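Local coordinates for protein dITP/XTP pyrophosphatase (Staphylococcus aureus, PDB 4BNQ) that probably hydrolyses non-canonical purine nucleoside triphosphates such as ITP, dITP and XTP to their monophosphates and diphosphate, cleansing the nucleotide pool, at residues Y83-R86 / N91-D94; R111-V116 / P153-P158; S120-G123 / E127-V130. All blocks are in the same frame, centred on the assembly; numbering follows the deposited sequence.

Contact 1. Residues Y83-R86 / N91-D94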
loop_
_atom_site.group_PDB
_atom_site.type_symbol
_atom_site.label_atom_id
_atom_site.label_comp_id
_atom_site.label_asym_id
_atom_site.label_seq_id
_atom_site.Cartn_x
_atom_site.Cartn_y
_atom_site.Cartn_z
ATOM N N TYR A 83 -15.478 -1.482 16.224
ATOM C CA TYR A 83 -15.686 -0.860 17.525
ATOM C C TYR A 83 -14.459 -0.090 18.025
ATOM O O TYR A 83 -14.445 0.357 19.180
ATOM C CB TYR A 83 -16.107 -1.909 18.564
ATOM C CG TYR A 83 -17.281 -2.742 18.125
ATOM C CD1 TYR A 83 -18.574 -2.227 18.152
ATOM C CD2 TYR A 83 -17.101 -4.038 17.674
ATOM C CE1 TYR A 83 -19.659 -2.990 17.741
ATOM C CE2 TYR A 83 -18.176 -4.806 17.259
ATOM C CZ TYR A 83 -19.451 -4.277 17.294
ATOM O OH TYR A 83 -20.517 -5.044 16.887
ATOM N N SER A 84 -13.449 0.076 17.165
ATOM C CA SER A 84 -12.216 0.764 17.554
ATOM C C SER A 84 -12.442 2.123 18.240
ATOM O O SER A 84 -11.816 2.393 19.268
ATOM C CB SER A 84 -11.264 0.921 16.367
ATOM O OG SER A 84 -10.667 -0.320 16.012
ATOM N N ALA A 85 -13.343 2.951 17.704
ATOM C CA ALA A 85 -13.539 4.319 18.224
ATOM C C ALA A 85 -14.201 4.388 19.604
ATOM O O ALA A 85 -13.941 5.312 20.385
ATOM C CB ALA A 85 -14.311 5.183 17.225
ATOM N N ARG A 86 -15.051 3.410 19.900
ATOM C CA ARG A 86 -15.862 3.448 21.112
ATOM C C ARG A 86 -15.637 2.177 21.917
ATOM O O ARG A 86 -16.492 1.759 22.691
ATOM C CB ARG A 86 -17.345 3.612 20.745
ATOM C CG ARG A 86 -17.813 2.569 19.736
ATOM C CD ARG A 86 -19.306 2.637 19.417
ATOM N NE ARG A 86 -19.708 1.469 18.626
ATOM C CZ ARG A 86 -19.701 1.419 17.291
ATOM N NH1 ARG A 86 -19.334 2.480 16.579
ATOM N NH2 ARG A 86 -20.072 0.308 16.664
ATOM N N ASN A 91 -18.453 7.486 25.222
ATOM C CA ASN A 91 -17.749 8.764 25.349
ATOM C C ASN A 91 -16.537 8.871 24.403
ATOM O O ASN A 91 -15.964 9.953 24.226
ATOM C CB ASN A 91 -17.298 8.982 26.795
ATOM C CG ASN A 91 -16.079 8.140 27.163
ATOM O OD1 ASN A 91 -15.873 7.039 26.629
ATOM N ND2 ASN A 91 -15.263 8.656 28.086
ATOM N N LYS A 92 -16.151 7.743 23.809
ATOM C CA LYS A 92 -15.059 7.704 22.839
ATOM C C LYS A 92 -13.774 8.315 23.385
ATOM O O LYS A 92 -13.196 9.205 22.757
ATOM C CB LYS A 92 -15.453 8.418 21.539
ATOM C CG LYS A 92 -16.813 8.012 20.974
ATOM C CD LYS A 92 -16.851 8.116 19.446
ATOM C CE LYS A 92 -16.288 9.436 18.935
ATOM N NZ LYS A 92 -17.114 10.620 19.303
ATOM N N SER A 93 -13.333 7.855 24.554
ATOM C CA SER A 93 -12.052 8.301 25.101
ATOM C C SER A 93 -10.923 7.477 24.499
ATOM O O SER A 93 -10.848 6.259 24.714
ATOM C CB SER A 93 -12.012 8.156 26.626
ATOM O OG SER A 93 -10.727 8.505 27.126
ATOM N N ASP A 94 -10.049 8.125 23.740
ATOM C CA ASP A 94 -8.892 7.428 23.200
ATOM C C ASP A 94 -8.104 6.783 24.350
ATOM O O ASP A 94 -7.715 5.608 24.272
ATOM C CB ASP A 94 -8.004 8.383 22.388
ATOM C CG ASP A 94 -8.583 8.718 21.011
ATOM O OD1 ASP A 94 -9.588 8.096 20.611
ATOM O OD2 ASP A 94 -8.011 9.592 20.311
#
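Ala85 and Lys92 meet where the chain doubles back on itself, and the backbone oxygen of Ala85 does most of the touching. It rests against the aliphatic start of the lysine, with Ala85 O 3.6 Å from Lys92 CA and 3.6 Å from Lys92 CB. Lys92 CG and CD then run past the same oxygen, before the chain turns off and carries NZ away from the turn. Two bends late in the side chain, at chi3 and chi4, make that departure. The methyl of Ala85 just reaches the lysine, CB to Lys92 CD being 4.5 Å. Arg86 adds an equally light touch, its CB lying 4.4 Å from Lys92 CG.

The polar need of Ala85 O is met next door, by ND2 of Asn97 on the helix that follows. Behind the contact, Tyr83 to Arg86 form a beta turn of type I geometry, closed by Arg86 N bonding Tyr83 O at 3.2 Å. Arg86 folds back over this turn, so that its NE lies at the edge of the Tyr83 ring and in the ring plane. Ser84 holds the turn to the core: its OG bonds Gly81 O and Leu71 N, and its carbonyl takes the hydroxyl of Tyr151.

Lys92 has a left-handed backbone conformation (phi 54°, psi 53°), which swings the chain into helix 94-104. Ser93 is the N-cap, with OG bonded to Ala96 N, while its own N makes a weak, bent bond to Asn91 OD1 (3.4 Å, 142°). Asp94 OD2 bonds Gly150 N, beside Tyr151 in the predicted substrate loop. The Ala85 side chain lies about 6 Å from a bound phosphate and about 7 Å from Asp68, the predicted proton acceptor and magnesium ligand.

Contact 2. Residues R111-V116 / P153-P158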
loop_
_atom_site.group_PDB
_atom_site.type_symbol
_atom_site.label_atom_id
_atom_site.label_comp_id
_atom_site.label_asym_id
_atom_site.label_seq_id
_atom_site.Cartn_x
_atom_site.Cartn_y
_atom_site.Cartn_z
ATOM N N ARG A 111 1.583 -10.209 19.629
ATOM C CA ARG A 111 0.868 -8.935 19.673
ATOM C C ARG A 111 0.628 -8.323 18.294
ATOM O O ARG A 111 0.393 -7.109 18.176
ATOM C CB ARG A 111 1.634 -7.933 20.537
ATOM C CG ARG A 111 2.258 -8.523 21.808
ATOM C CD ARG A 111 2.339 -7.472 22.890
ATOM N NE ARG A 111 1.463 -7.825 23.993
ATOM C CZ ARG A 111 0.864 -6.956 24.786
ATOM N NH1 ARG A 111 1.025 -5.657 24.607
ATOM N NH2 ARG A 111 0.090 -7.402 25.761
ATOM N N ARG A 112 0.686 -9.152 17.256
ATOM C CA ARG A 112 0.470 -8.668 15.902
ATOM C C ARG A 112 -0.885 -7.976 15.786
ATOM O O ARG A 112 -1.887 -8.433 16.350
ATOM C CB ARG A 112 0.591 -9.806 14.888
ATOM C CG ARG A 112 2.038 -10.297 14.695
ATOM C CD ARG A 112 2.074 -11.521 13.808
ATOM N NE ARG A 112 1.269 -12.596 14.384
ATOM C CZ ARG A 112 0.849 -13.672 13.727
ATOM N NH1 ARG A 112 1.149 -13.850 12.448
ATOM N NH2 ARG A 112 0.120 -14.577 14.363
ATOM N N ALA A 113 -0.894 -6.853 15.080
ATOM C CA ALA A 113 -2.117 -6.097 14.860
ATOM C C ALA A 113 -1.972 -5.389 13.530
ATOM O O ALA A 113 -0.889 -5.357 12.940
ATOM C CB ALA A 113 -2.360 -5.089 15.977
ATOM N N GLN A 114 -3.063 -4.803 13.067
ATOM C CA GLN A 114 -3.081 -4.170 11.766
ATOM C C GLN A 114 -3.973 -2.946 11.859
ATOM O O GLN A 114 -5.029 -2.992 12.500
ATOM C CB GLN A 114 -3.669 -5.171 10.775
ATOM C CG GLN A 114 -3.704 -4.746 9.336
ATOM C CD GLN A 114 -4.498 -5.728 8.494
ATOM O OE1 GLN A 114 -5.614 -6.115 8.863
ATOM N NE2 GLN A 114 -3.925 -6.147 7.368
ATOM N N PHE A 115 -3.547 -1.847 11.243
ATOM C CA PHE A 115 -4.397 -0.667 11.156
ATOM C C PHE A 115 -5.090 -0.703 9.808
ATOM O O PHE A 115 -4.451 -0.968 8.779
ATOM C CB PHE A 115 -3.567 0.603 11.213
ATOM C CG PHE A 115 -3.595 1.294 12.535
ATOM C CD1 PHE A 115 -4.753 1.364 13.273
ATOM C CD2 PHE A 115 -2.451 1.905 13.032
ATOM C CE1 PHE A 115 -4.763 2.021 14.493
ATOM C CE2 PHE A 115 -2.459 2.545 14.251
ATOM C CZ PHE A 115 -3.607 2.601 14.981
ATOM N N VAL A 116 -6.385 -0.423 9.806
ATOM C CA VAL A 116 -7.163 -0.490 8.579
ATOM C C VAL A 116 -7.861 0.844 8.310
ATOM O O VAL A 116 -8.400 1.449 9.225
ATOM C CB VAL A 116 -8.186 -1.646 8.646
ATOM C CG1 VAL A 116 -9.062 -1.658 7.411
ATOM C CG2 VAL A 116 -7.455 -2.992 8.785
ATOM N N PRO A 153 -0.261 5.711 20.112
ATOM C CA PRO A 153 0.861 5.512 21.045
ATOM C C PRO A 153 1.209 4.052 21.367
ATOM O O PRO A 153 2.267 3.792 21.948
ATOM C CB PRO A 153 0.399 6.232 22.314
ATOM C CG PRO A 153 -0.675 7.193 21.845
ATOM C CD PRO A 153 -1.366 6.460 20.743
ATOM N N ILE A 154 0.347 3.107 21.012
ATOM C CA ILE A 154 0.662 1.708 21.293
ATOM C C ILE A 154 0.818 0.880 20.027
ATOM O O ILE A 154 0.975 -0.335 20.090
ATOM C CB ILE A 154 -0.397 1.043 22.199
ATOM C CG1 ILE A 154 -1.703 0.856 21.441
ATOM C CG2 ILE A 154 -0.602 1.851 23.462
ATOM C CD1 ILE A 154 -2.791 0.129 22.243
ATOM N N PHE A 155 0.758 1.528 18.871
ATOM C CA PHE A 155 0.937 0.796 17.629
ATOM C C PHE A 155 2.400 0.886 17.151
ATOM O O PHE A 155 2.810 1.865 16.514
ATOM C CB PHE A 155 -0.024 1.301 16.546
ATOM C CG PHE A 155 -0.129 0.379 15.352
ATOM C CD1 PHE A 155 -1.074 -0.641 15.321
ATOM C CD2 PHE A 155 0.716 0.529 14.265
ATOM C CE1 PHE A 155 -1.169 -1.496 14.222
ATOM C CE2 PHE A 155 0.623 -0.319 13.164
ATOM C CZ PHE A 155 -0.319 -1.334 13.147
ATOM N N TYR A 156 3.166 -0.158 17.460
ATOM C CA TYR A 156 4.589 -0.224 17.173
ATOM C C TYR A 156 4.772 -0.694 15.741
ATOM O O TYR A 156 4.159 -1.681 15.312
ATOM C CB TYR A 156 5.271 -1.178 18.163
ATOM C CG TYR A 156 6.728 -1.426 17.884
ATOM C CD1 TYR A 156 7.694 -0.514 18.276
ATOM C CD2 TYR A 156 7.139 -2.580 17.241
ATOM C CE1 TYR A 156 9.037 -0.735 18.011
ATOM C CE2 TYR A 156 8.483 -2.819 16.978
ATOM C CZ TYR A 156 9.423 -1.891 17.364
ATOM O OH TYR A 156 10.749 -2.118 17.120
ATOM N N VAL A 157 5.595 0.028 14.993
ATOM C CA VAL A 157 5.829 -0.307 13.591
ATOM C C VAL A 157 7.250 -0.832 13.424
ATOM O O VAL A 157 8.190 -0.031 13.395
ATOM C CB VAL A 157 5.645 0.931 12.684
ATOM C CG1 VAL A 157 5.803 0.551 11.228
ATOM C CG2 VAL A 157 4.261 1.573 12.917
ATOM N N PRO A 158 7.406 -2.172 13.321
ATOM C CA PRO A 158 8.720 -2.830 13.270
ATOM C C PRO A 158 9.639 -2.238 12.200
ATOM O O PRO A 158 10.791 -1.952 12.522
ATOM C CB PRO A 158 8.375 -4.291 12.944
ATOM C CG PRO A 158 7.005 -4.476 13.509
ATOM C CD PRO A 158 6.313 -3.156 13.191
#
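Phe115 is held through its backbone hydrogen bonding with Val135 of strand 126-139, while its ring stacks on Phe155. The two segments share no polar bond; what joins them is an offset stack of the two phenylalanine rings, centroids 4.2 Å apart and planes inclined by 27°. CD2 of Phe115 sits over the centre of the Phe155 ring, 3.5 Å above it, whereas Phe155 CD1 comes over the rim of the Phe115 ring. The tightest approach is Phe115 CE2 to Phe155 CG, 3.4 Å.

With CG anti to the amide N (chi1 -166°), the Phe155 ring reaches across to strand 112-116, where CE1 also meets Ala113 CB at 4.2 Å. Phe155 CE1 and CZ pack 3.8 Å from Phe115 N, in simple van der Waals contact. Gln114 N lies at the edge of the same ring, in its plane. Strands 112-116 and 155-157 run nearly perpendicular, 96° apart, and are separated in the curled antiparallel sheet by strand 126-139. Leu71 packs on both phenylalanines. Phe115 also stacks with His177 and touches Asp152, both predicted substrate-binding residues. The Phe115-Phe155 contact itself is held by dispersion and shape, and through His177 and Asp152 it probably backs the predicted nucleotide pocket.

Contact 3. Residues S120-G123 / E127-V130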
loop_
_atom_site.group_PDB
_atom_site.type_symbol
_atom_site.label_atom_id
_atom_site.label_comp_id
_atom_site.label_asym_id
_atom_site.label_seq_id
_atom_site.Cartn_x
_atom_site.Cartn_y
_atom_site.Cartn_z
ATOM N N SER A 120 -14.271 6.365 1.525
ATOM C CA SER A 120 -15.287 6.349 0.474
ATOM C C SER A 120 -15.513 7.735 -0.131
ATOM O O SER A 120 -15.580 8.731 0.594
ATOM C CB SER A 120 -16.607 5.766 0.971
ATOM O OG SER A 120 -17.230 6.658 1.859
ATOM N N MET A 121 -15.632 7.795 -1.452
ATOM C CA MET A 121 -15.925 9.053 -2.135
ATOM C C MET A 121 -17.364 9.038 -2.643
ATOM O O MET A 121 -17.811 8.069 -3.255
ATOM C CB MET A 121 -14.953 9.271 -3.299
ATOM C CG MET A 121 -15.194 10.553 -4.096
ATOM S SD MET A 121 -13.892 10.880 -5.338
ATOM C CE MET A 121 -13.200 12.282 -4.525
ATOM N N SER A 122 -18.096 10.110 -2.376
ATOM C CA SER A 122 -19.472 10.191 -2.820
ATOM C C SER A 122 -19.748 11.568 -3.359
ATOM O O SER A 122 -19.099 12.545 -2.968
ATOM C CB SER A 122 -20.426 9.885 -1.672
ATOM O OG SER A 122 -20.131 8.611 -1.142
ATOM N N GLY A 123 -20.718 11.640 -4.258
ATOM C CA GLY A 123 -21.011 12.869 -4.958
ATOM C C GLY A 123 -22.282 12.737 -5.769
ATOM O O GLY A 123 -22.784 11.627 -5.995
ATOM N N GLU A 127 -21.472 7.129 -8.653
ATOM C CA GLU A 127 -21.782 6.130 -7.638
ATOM C C GLU A 127 -20.679 6.181 -6.597
ATOM O O GLU A 127 -19.533 6.507 -6.912
ATOM C CB GLU A 127 -21.827 4.730 -8.240
ATOM C CG GLU A 127 -23.067 4.453 -9.062
ATOM C CD GLU A 127 -23.090 3.036 -9.604
ATOM O OE1 GLU A 127 -22.280 2.202 -9.134
ATOM O OE2 GLU A 127 -23.913 2.758 -10.502
ATOM N N THR A 128 -21.012 5.861 -5.358
ATOM C CA THR A 128 -20.011 5.900 -4.308
ATOM C C THR A 128 -18.883 4.914 -4.576
ATOM O O THR A 128 -19.125 3.778 -4.999
ATOM C CB THR A 128 -20.628 5.612 -2.954
ATOM O OG1 THR A 128 -21.549 6.668 -2.634
ATOM C CG2 THR A 128 -19.542 5.539 -1.893
ATOM N N LYS A 129 -17.647 5.347 -4.337
ATOM C CA LYS A 129 -16.499 4.473 -4.531
ATOM C C LYS A 129 -15.646 4.367 -3.248
ATOM O O LYS A 129 -15.450 5.364 -2.539
ATOM C CB LYS A 129 -15.688 4.955 -5.742
ATOM C CG LYS A 129 -14.651 3.952 -6.212
ATOM C CD LYS A 129 -15.192 2.511 -6.236
ATOM C CE LYS A 129 -14.039 1.491 -6.321
ATOM N NZ LYS A 129 -13.143 1.703 -7.502
ATOM N N VAL A 130 -15.169 3.156 -2.941
ATOM C CA VAL A 130 -14.410 2.901 -1.711
ATOM C C VAL A 130 -12.979 2.429 -1.972
ATOM O O VAL A 130 -12.721 1.725 -2.952
ATOM C CB VAL A 130 -15.105 1.848 -0.818
ATOM C CG1 VAL A 130 -16.453 2.354 -0.378
ATOM C CG2 VAL A 130 -15.248 0.520 -1.567
HETATM O O HOH W 1 -22.087 8.935 -4.705
#
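Backbone bonds pair Met121 with Lys129 in both directions: Met121 N gives to Lys129 O at 2.7 Å, and Lys129 N to Met121 O at 2.9 Å. Both are close to straight, 165° and 162° at the hydrogen, and the second lies in the plane of the Met121 carbonyl. This is a hydrogen-bonded pair of an antiparallel hairpin. Each carbonyl also receives a CA-H...O contact, Lys129 O from Ser120 CA at 3.2 Å and Met121 O from Thr128 CA at 3.3 Å.

Apolar contact belongs to the neighbouring non-hydrogen-bonded pair, Ser120 with Val130. Val130 turns CG1 onto Ser120 CB, 3.7 Å away, and Thr128 CG2 approaches the same CB diagonally from across the hairpin, as a looser contact.

The hydroxyls form a small polar cluster. Ser122 OG and Thr128 OG1 are 2.8 Å apart, a bond whose proton is not settled; Ser122 OG also bonds Ser53 OG. Each oxygen stands anti to its own carbonyl carbon (chi1 -57° in Ser122), and the two thereby meet between the strands. A water takes Gly123 N at 3.1 Å and donates to Thr128 OG1, bridging the strands near the turn.

Glu54 OE2 bonds Thr128 OG1, and Ser53 OG bonds Ser120 OG, so helix 45-60 covers the Ser120 and Val130 face. Met121 packs on Leu185 and Leu189 of helix 177-191, and Lys129 NZ forms a salt bridge with Glu190 of the second subunit. Strand 64-73 pairs with the far edge of 120-123 through Ala66 and Val64.

Overall arrangement
From the N terminus, contact 1 comes first: it closes a short surface loop between strand 79-80 and helix 94-104, and is complete before the other two begin. Contact 2 then opens at the start of strand 112-123 and closes only at strand 155-157. Contact 3 is nested inside that long loop, joining the end of strand 112-123 to the start of strand 126-139. Contacts 2 and 3 thus share strand 112-123 and one antiparallel sheet, with centres about 28 Å apart on opposite sides of the chain's centre. Contact 1 lies nearer contact 2, about 7 Å away between nearest atoms, but touches neither.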